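Local coordinates for sugar ABC transporter, periplasmic sugar-binding protein (Caulobacter crescentus, PDB 4IRX) that binds myo-inositol in the cleft between its two lobes and probably delivers it to an ABC transporter for uptake, at residues A245-N250 with P279-S284; F15-Q20 with V43-N48; G89-S94 with A270-V275. One frame throughout, in Å; residues are numbered along the deposited sequence.

In the fold
Along the chain contact 2 is complete before contact 1 begins, while contacts 1 and 3 interleave, residues 270-275 leading into strand 275-282, whose last part belongs to contact 1. All three reach one mixed sheet: contact 2 lies at its 40-45 edge and contact 1 at its 246-248 edge, on opposite sides of the chain's centre, with centres 24 Å apart. Contact 3 sits 28 Å from contact 1 and 21 Å from contact 2, centre to centre. The myo-inositol touches contacts 1 and 2, through Q249 and Q20, consistent with the ligand cleft of a periplasmic binding protein. Contact 3 does not touch the ligand; it packs the loop after helix 251-268 on strand 91-95.

Contact 1 (A245-N250 with P279-S284). With INS (1,2,3,4,5,6-hexahydroxy-cyclohexane), chain C.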
# COMPACT_ATOMS: atom_id res chain seq x y z
N ALA A 245 6.00 -14.11 -7.30
CA ALA A 245 6.09 -12.72 -7.74
C ALA A 245 5.61 -11.77 -6.68
O ALA A 245 4.90 -12.16 -5.74
CB ALA A 245 5.29 -12.51 -9.05
N THR A 246 6.03 -10.52 -6.83
CA THR A 246 5.49 -9.44 -6.02
C THR A 246 5.46 -8.21 -6.93
O THR A 246 5.66 -8.33 -8.15
CB THR A 246 6.31 -9.21 -4.70
OG1 THR A 246 5.70 -8.15 -3.93
CG2 THR A 246 7.77 -8.86 -5.00
N VAL A 247 5.12 -7.06 -6.38
CA VAL A 247 5.00 -5.86 -7.20
C VAL A 247 5.78 -4.74 -6.54
O VAL A 247 5.56 -4.44 -5.36
CB VAL A 247 3.52 -5.42 -7.39
CG1 VAL A 247 3.45 -4.18 -8.27
CG2 VAL A 247 2.70 -6.53 -8.01
N GLU A 248 6.67 -4.11 -7.29
CA GLU A 248 7.40 -2.94 -6.84
C GLU A 248 6.59 -1.68 -7.07
O GLU A 248 6.10 -1.44 -8.18
CB GLU A 248 8.72 -2.82 -7.63
CG GLU A 248 9.48 -1.51 -7.36
CD GLU A 248 10.01 -1.40 -5.96
OE1 GLU A 248 10.55 -2.41 -5.45
OE2 GLU A 248 9.91 -0.32 -5.34
N GLN A 249 6.43 -0.88 -6.02
CA GLN A 249 5.70 0.38 -6.11
C GLN A 249 6.47 1.60 -5.62
O GLN A 249 5.91 2.70 -5.49
CB GLN A 249 4.37 0.29 -5.37
CG GLN A 249 4.44 -0.01 -3.88
CD GLN A 249 3.18 0.38 -3.16
OE1 GLN A 249 2.58 1.43 -3.45
NE2 GLN A 249 2.71 -0.50 -2.26
N ASN A 250 7.77 1.42 -5.39
CA ASN A 250 8.66 2.56 -5.06
C ASN A 250 8.18 3.48 -3.93
O ASN A 250 8.05 4.69 -4.11
CB ASN A 250 8.93 3.39 -6.33
CG ASN A 250 9.98 2.76 -7.23
OD1 ASN A 250 11.18 2.80 -6.93
ND2 ASN A 250 9.54 2.16 -8.32
N PRO A 279 3.86 0.81 -11.31
CA PRO A 279 4.40 -0.36 -10.62
C PRO A 279 5.02 -1.34 -11.60
O PRO A 279 4.71 -1.32 -12.79
CB PRO A 279 3.16 -0.97 -9.98
CG PRO A 279 2.06 -0.65 -10.98
CD PRO A 279 2.40 0.72 -11.51
N VAL A 280 5.86 -2.22 -11.09
CA VAL A 280 6.53 -3.21 -11.91
C VAL A 280 6.42 -4.57 -11.23
O VAL A 280 6.72 -4.70 -10.04
CB VAL A 280 8.02 -2.89 -12.05
CG1 VAL A 280 8.70 -3.90 -12.98
CG2 VAL A 280 8.23 -1.47 -12.55
N LEU A 281 5.99 -5.59 -11.98
CA LEU A 281 5.98 -6.96 -11.44
C LEU A 281 7.40 -7.48 -11.27
O LEU A 281 8.23 -7.37 -12.18
CB LEU A 281 5.20 -7.88 -12.38
CG LEU A 281 4.90 -9.28 -11.84
CD1 LEU A 281 3.76 -9.20 -10.89
CD2 LEU A 281 4.55 -10.22 -13.00
N ILE A 282 7.67 -8.07 -10.11
CA ILE A 282 8.99 -8.61 -9.76
C ILE A 282 8.90 -10.11 -9.65
O ILE A 282 8.13 -10.64 -8.84
CB ILE A 282 9.49 -8.03 -8.41
CG1 ILE A 282 9.60 -6.50 -8.45
CG2 ILE A 282 10.84 -8.64 -8.03
CD1 ILE A 282 10.72 -5.96 -9.36
N THR A 283 9.71 -10.80 -10.46
CA THR A 283 9.84 -12.26 -10.41
C THR A 283 11.30 -12.62 -10.22
O THR A 283 12.15 -11.73 -10.05
CB THR A 283 9.32 -12.89 -11.70
OG1 THR A 283 10.13 -12.46 -12.80
CG2 THR A 283 7.90 -12.48 -11.96
N SER A 284 11.64 -13.91 -10.25
CA SER A 284 13.03 -14.28 -10.01
C SER A 284 14.02 -13.76 -11.05
O SER A 284 15.17 -13.49 -10.70
CB SER A 284 13.15 -15.80 -9.85
OG SER A 284 12.70 -16.45 -11.02
C1 INS C . 0.35 -0.06 0.81
C2 INS C . 1.10 -1.33 1.03
C3 INS C . 0.82 -1.82 2.43
C4 INS C . -0.64 -2.09 2.60
C5 INS C . -1.42 -0.84 2.42
C6 INS C . -1.14 -0.22 1.08
O1 INS C . 0.56 0.40 -0.50
O2 INS C . 0.73 -2.28 0.08
O3 INS C . 1.58 -2.96 2.72
O4 INS C . -0.90 -2.66 3.84
O5 INS C . -2.77 -1.11 2.59
O6 INS C . -1.89 0.95 0.88
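An antiparallel strand pair next to the myo-inositol site brings T246 opposite I282, V247 opposite L281 and E248 opposite V280. T246 and I282 are a hydrogen-bonded pair, with I282 N 2.8 Å from T246 O and T246 N 2.9 Å from I282 O. E248 and V280 close a second such ring, E248 N giving to V280 O at 2.8 Å. Between them V247 and L281 form a non-hydrogen-bonded pair whose side chains cross at about a right angle. V247 stands with CG1 anti to the backbone N (chi1 -179°), and this methyl lies alongside P279, 3.6 Å from its CB; CG2 is the branch that meets L281 CD1.

T246 and I282 side chains run side by side on the other face, CG2 of the threonine against CB of the isoleucine. T246 OG1 is hydrogen-bonded to D203 OD1 and the backbone N of A230. In the fold, backbone bonds of A245 with G227 and V247 with D229 tie this segment to the loop after strand 224-226, which carries a pocket residue of its own. E248 bends at chi2 (67°), so that OE2 accepts a hydrogen bond from N250 N at 2.8 Å, just before helix 251-268; S291 OG is a second partner of OE2.

Q249 leaves the strand toward the ligand, its chain extended beyond CG, and its NE2 donates to inositol O1 at 2.9 Å with an N-H...O angle of 161°. The same amide nitrogen bonds D229 OD1. A leucine here would probably leave O1 without this donor and D229 OD1 without its amide mate.

Contact 2 (F15-Q20 with V43-N48); sequences FNDLSQ and VLDAQN. With INS (1,2,3,4,5,6-hexahydroxy-cyclohexane), chain C.
F15 and D45 pair in parallel, their CA atoms 5.1 Å apart, where strands 10-15 and 40-45 run out together. F15 N gives to L44 O, and A46 N returns to F15 O at 2.9 Å. Past the strands the chains stay side by side, and N48 N bonds N16 O at 2.8 Å before D17-Q20 closes a type I turn.

Helix 21-37 joins the two strands, making a beta-alpha-beta unit at the edge of the sheet, and Q20 stands at the N-cap position of that helix; Q20 OE1 accepts from inositol O4 at 2.6 Å.

With CG anti to the backbone N (chi1 -178°), D45 brings OD1 to the turn. L18 N (2.9 Å) and Q47 N meet that oxygen from opposite faces of the carboxylate plane, the latter closing an Asx turn. D17 OD1 makes another Asx turn, held by S19 N and OG from one face. The two aspartates bring OD1 atoms to 4.4 Å; a water donating to D17 OD1 and D45 OD2 probably eases their repulsion, as may K175, salt-bridged to D17 OD2. V43 CG1 touches both the edge of the F15 ring, at CD2 (3.7 Å), and L18 CD1, while L18 CD2 lies over one ring face toward its rim.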
# COMPACT_ATOMS: atom_id res chain seq x y z
N PHE A 15 0.62 8.92 9.45
CA PHE A 15 0.54 7.58 8.90
C PHE A 15 -0.70 6.86 9.37
O PHE A 15 -1.10 7.05 10.51
CB PHE A 15 1.78 6.77 9.33
CG PHE A 15 3.04 7.11 8.56
CD1 PHE A 15 3.32 6.48 7.37
CD2 PHE A 15 3.93 8.06 9.04
CE1 PHE A 15 4.46 6.78 6.64
CE2 PHE A 15 5.08 8.38 8.32
CZ PHE A 15 5.35 7.74 7.12
N ASN A 16 -1.30 6.05 8.52
CA ASN A 16 -2.46 5.28 8.94
C ASN A 16 -2.20 4.26 10.05
O ASN A 16 -3.02 4.13 10.95
CB ASN A 16 -3.13 4.60 7.74
CG ASN A 16 -2.17 3.75 6.95
OD1 ASN A 16 -1.22 4.27 6.37
ND2 ASN A 16 -2.42 2.44 6.89
N ASP A 17 -1.08 3.55 9.98
CA ASP A 17 -0.77 2.49 10.93
C ASP A 17 0.70 2.13 10.81
O ASP A 17 1.10 1.43 9.87
CB ASP A 17 -1.63 1.25 10.65
CG ASP A 17 -1.46 0.16 11.71
OD1 ASP A 17 -0.58 0.30 12.58
OD2 ASP A 17 -2.22 -0.83 11.67
N LEU A 18 1.52 2.60 11.76
CA LEU A 18 2.96 2.34 11.74
C LEU A 18 3.34 0.98 12.32
O LEU A 18 4.51 0.69 12.51
CB LEU A 18 3.76 3.49 12.36
CG LEU A 18 4.05 4.63 11.38
CD1 LEU A 18 4.52 5.88 12.12
CD2 LEU A 18 5.15 4.19 10.41
N SER A 19 2.35 0.13 12.55
CA SER A 19 2.66 -1.27 12.82
C SER A 19 2.82 -2.09 11.51
O SER A 19 3.22 -3.26 11.56
CB SER A 19 1.62 -1.90 13.72
OG SER A 19 0.41 -2.09 13.04
N GLN A 20 2.53 -1.47 10.36
CA GLN A 20 2.70 -2.18 9.08
C GLN A 20 4.13 -2.05 8.60
O GLN A 20 4.66 -0.94 8.51
CB GLN A 20 1.79 -1.59 8.00
CG GLN A 20 0.30 -1.76 8.24
CD GLN A 20 -0.53 -1.43 7.04
OE1 GLN A 20 -0.03 -1.39 5.93
NE2 GLN A 20 -1.80 -1.14 7.26
N VAL A 43 6.07 13.03 13.04
CA VAL A 43 5.39 11.83 12.54
C VAL A 43 4.34 11.35 13.52
O VAL A 43 4.65 11.15 14.70
CB VAL A 43 6.40 10.70 12.32
CG1 VAL A 43 5.68 9.39 11.98
CG2 VAL A 43 7.39 11.13 11.24
N LEU A 44 3.11 11.21 13.05
CA LEU A 44 2.00 10.79 13.88
C LEU A 44 1.50 9.44 13.37
O LEU A 44 1.41 9.21 12.16
CB LEU A 44 0.87 11.81 13.84
CG LEU A 44 1.26 13.28 14.05
CD1 LEU A 44 0.04 14.20 13.89
CD2 LEU A 44 1.92 13.44 15.40
N ASP A 45 1.17 8.55 14.31
CA ASP A 45 0.64 7.22 13.98
C ASP A 45 -0.85 7.19 14.33
O ASP A 45 -1.22 7.37 15.49
CB ASP A 45 1.40 6.17 14.77
CG ASP A 45 0.94 4.76 14.47
OD1 ASP A 45 0.19 4.56 13.49
OD2 ASP A 45 1.36 3.84 15.23
N ALA A 46 -1.70 6.97 13.34
CA ALA A 46 -3.14 6.89 13.59
C ALA A 46 -3.56 5.58 14.22
O ALA A 46 -4.71 5.47 14.65
CB ALA A 46 -3.97 7.16 12.31
N GLN A 47 -2.65 4.61 14.26
CA GLN A 47 -2.96 3.34 14.91
C GLN A 47 -4.24 2.73 14.34
O GLN A 47 -5.07 2.19 15.07
CB GLN A 47 -3.05 3.54 16.43
CG GLN A 47 -1.72 3.89 17.08
CD GLN A 47 -1.89 4.46 18.47
OE1 GLN A 47 -3.01 4.52 18.99
NE2 GLN A 47 -0.79 4.85 19.09
N ASN A 48 -4.39 2.85 13.02
CA ASN A 48 -5.57 2.38 12.29
C ASN A 48 -6.90 2.89 12.82
O ASN A 48 -7.91 2.17 12.79
CB ASN A 48 -5.62 0.84 12.25
CG ASN A 48 -6.52 0.32 11.14
OD1 ASN A 48 -6.51 0.85 10.03
ND2 ASN A 48 -7.32 -0.71 11.44
C1 INS C . 0.35 -0.06 0.81
C2 INS C . 1.10 -1.33 1.03
C3 INS C . 0.82 -1.82 2.43
C4 INS C . -0.64 -2.09 2.60
C5 INS C . -1.42 -0.84 2.42
C6 INS C . -1.14 -0.22 1.08
O1 INS C . 0.56 0.40 -0.50
O2 INS C . 0.73 -2.28 0.08
O3 INS C . 1.58 -2.96 2.72
O4 INS C . -0.90 -2.66 3.84
O5 INS C . -2.77 -1.11 2.59
O6 INS C . -1.89 0.95 0.88
O HOH W 1 -4.65 1.09 8.42
O HOH W 2 0.21 1.37 15.23

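Contact 3 (G89-S94 with A270-V275); sequences GVAVIS and AALKSV
L272 carries nearly all of this contact, pushing one methyl, CD1, against A91, V92 and I93 of strand 91-95. The two chains run in roughly the same direction but do not pair: their closest CA atoms, those of I93 and L272, are 7.1 Å apart, and no hydrogen bond passes between them. Setting CG anti to its own carbonyl carbon (chi1 -57°) and leaving chi2 extended, L272 drops CD1 between the two side chains on the near face of the strand. There CD1 lies 3.7 Å from A91 CB and 4.0 Å from I93 CB, while V92, whose side chain points the other way, has only its carbonyl O near, at 3.9 Å. A single methyl thus bears on three successive residues.

K273 comes next, and its backbone takes part rather than its amine: I93, extended through both torsions, reaches with CD1 to 4.4 Å from K273 O, a loose touch. The K273 side chain stretches away from the strand, while the backbone N of K273 is hydrogen-bonded to Q261 OE1. At S274, OG bonds the backbone N of H108, whose ring nitrogen ND1 in turn bonds S94 OG, so H108 bridges the two segments.

V275 then opens strand 275-282, which is separated from strand 91-95 in the sheet by strand 108-111. Helix 251-268 packs over the A91 and I93 face through K265 and Q261, and Q261 also meets L272 and V275; V90 and V92 turn instead to L85 of helix 79-87, with strand 67-70 hydrogen-bonded alongside.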
# COMPACT_ATOMS: atom_id res chain seq x y z
N GLY A 89 -6.30 27.10 5.50
CA GLY A 89 -5.03 27.47 4.88
C GLY A 89 -3.90 26.48 5.12
O GLY A 89 -2.73 26.84 5.01
N VAL A 90 -4.23 25.24 5.45
CA VAL A 90 -3.22 24.19 5.56
C VAL A 90 -3.26 23.36 4.30
O VAL A 90 -4.32 22.83 3.93
CB VAL A 90 -3.49 23.29 6.76
CG1 VAL A 90 -2.41 22.18 6.88
CG2 VAL A 90 -3.55 24.12 8.04
N ALA A 91 -2.13 23.28 3.61
CA ALA A 91 -2.06 22.46 2.39
C ALA A 91 -1.99 20.98 2.78
O ALA A 91 -1.30 20.60 3.73
CB ALA A 91 -0.88 22.85 1.54
N VAL A 92 -2.73 20.17 2.04
CA VAL A 92 -2.78 18.73 2.27
C VAL A 92 -2.36 17.97 1.01
O VAL A 92 -2.84 18.25 -0.11
CB VAL A 92 -4.20 18.30 2.69
CG1 VAL A 92 -4.29 16.76 2.91
CG2 VAL A 92 -4.64 19.05 3.96
N ILE A 93 -1.48 17.00 1.19
CA ILE A 93 -1.14 16.07 0.13
C ILE A 93 -1.23 14.65 0.69
O ILE A 93 -0.82 14.39 1.83
CB ILE A 93 0.24 16.41 -0.48
CG1 ILE A 93 0.56 15.55 -1.70
CG2 ILE A 93 1.32 16.32 0.57
CD1 ILE A 93 1.71 16.11 -2.53
N SER A 94 -1.80 13.74 -0.08
CA SER A 94 -1.90 12.36 0.36
C SER A 94 -0.74 11.54 -0.22
O SER A 94 -0.18 11.88 -1.26
CB SER A 94 -3.26 11.74 -0.01
OG SER A 94 -3.46 11.70 -1.41
N ALA A 270 4.85 27.04 -4.19
CA ALA A 270 4.62 26.18 -5.34
C ALA A 270 3.47 25.22 -5.10
O ALA A 270 3.30 24.70 -3.99
CB ALA A 270 5.86 25.39 -5.64
N ALA A 271 2.66 25.00 -6.13
CA ALA A 271 1.46 24.19 -6.00
C ALA A 271 1.83 22.73 -5.80
O ALA A 271 2.79 22.24 -6.41
CB ALA A 271 0.60 24.35 -7.25
N LEU A 272 1.06 22.05 -4.95
CA LEU A 272 1.16 20.60 -4.77
C LEU A 272 0.44 19.93 -5.92
O LEU A 272 -0.63 20.38 -6.31
CB LEU A 272 0.53 20.17 -3.45
CG LEU A 272 1.11 20.83 -2.20
CD1 LEU A 272 0.35 20.40 -0.95
CD2 LEU A 272 2.59 20.45 -2.08
N LYS A 273 1.01 18.87 -6.47
CA LYS A 273 0.46 18.26 -7.68
C LYS A 273 0.46 16.74 -7.55
O LYS A 273 1.35 16.15 -6.90
CB LYS A 273 1.28 18.72 -8.91
CG LYS A 273 0.74 18.36 -10.29
CD LYS A 273 1.54 19.10 -11.37
CE LYS A 273 1.31 18.56 -12.78
NZ LYS A 273 2.20 19.24 -13.79
N SER A 274 -0.54 16.08 -8.12
CA SER A 274 -0.59 14.61 -8.08
C SER A 274 0.49 13.95 -8.94
O SER A 274 0.84 14.43 -10.03
CB SER A 274 -1.97 14.12 -8.53
OG SER A 274 -2.96 14.51 -7.59
N VAL A 275 1.03 12.83 -8.44
CA VAL A 275 2.01 12.06 -9.17
C VAL A 275 1.65 10.58 -8.97
O VAL A 275 1.47 10.16 -7.83
CB VAL A 275 3.43 12.29 -8.62
CG1 VAL A 275 4.44 11.39 -9.35
CG2 VAL A 275 3.82 13.78 -8.71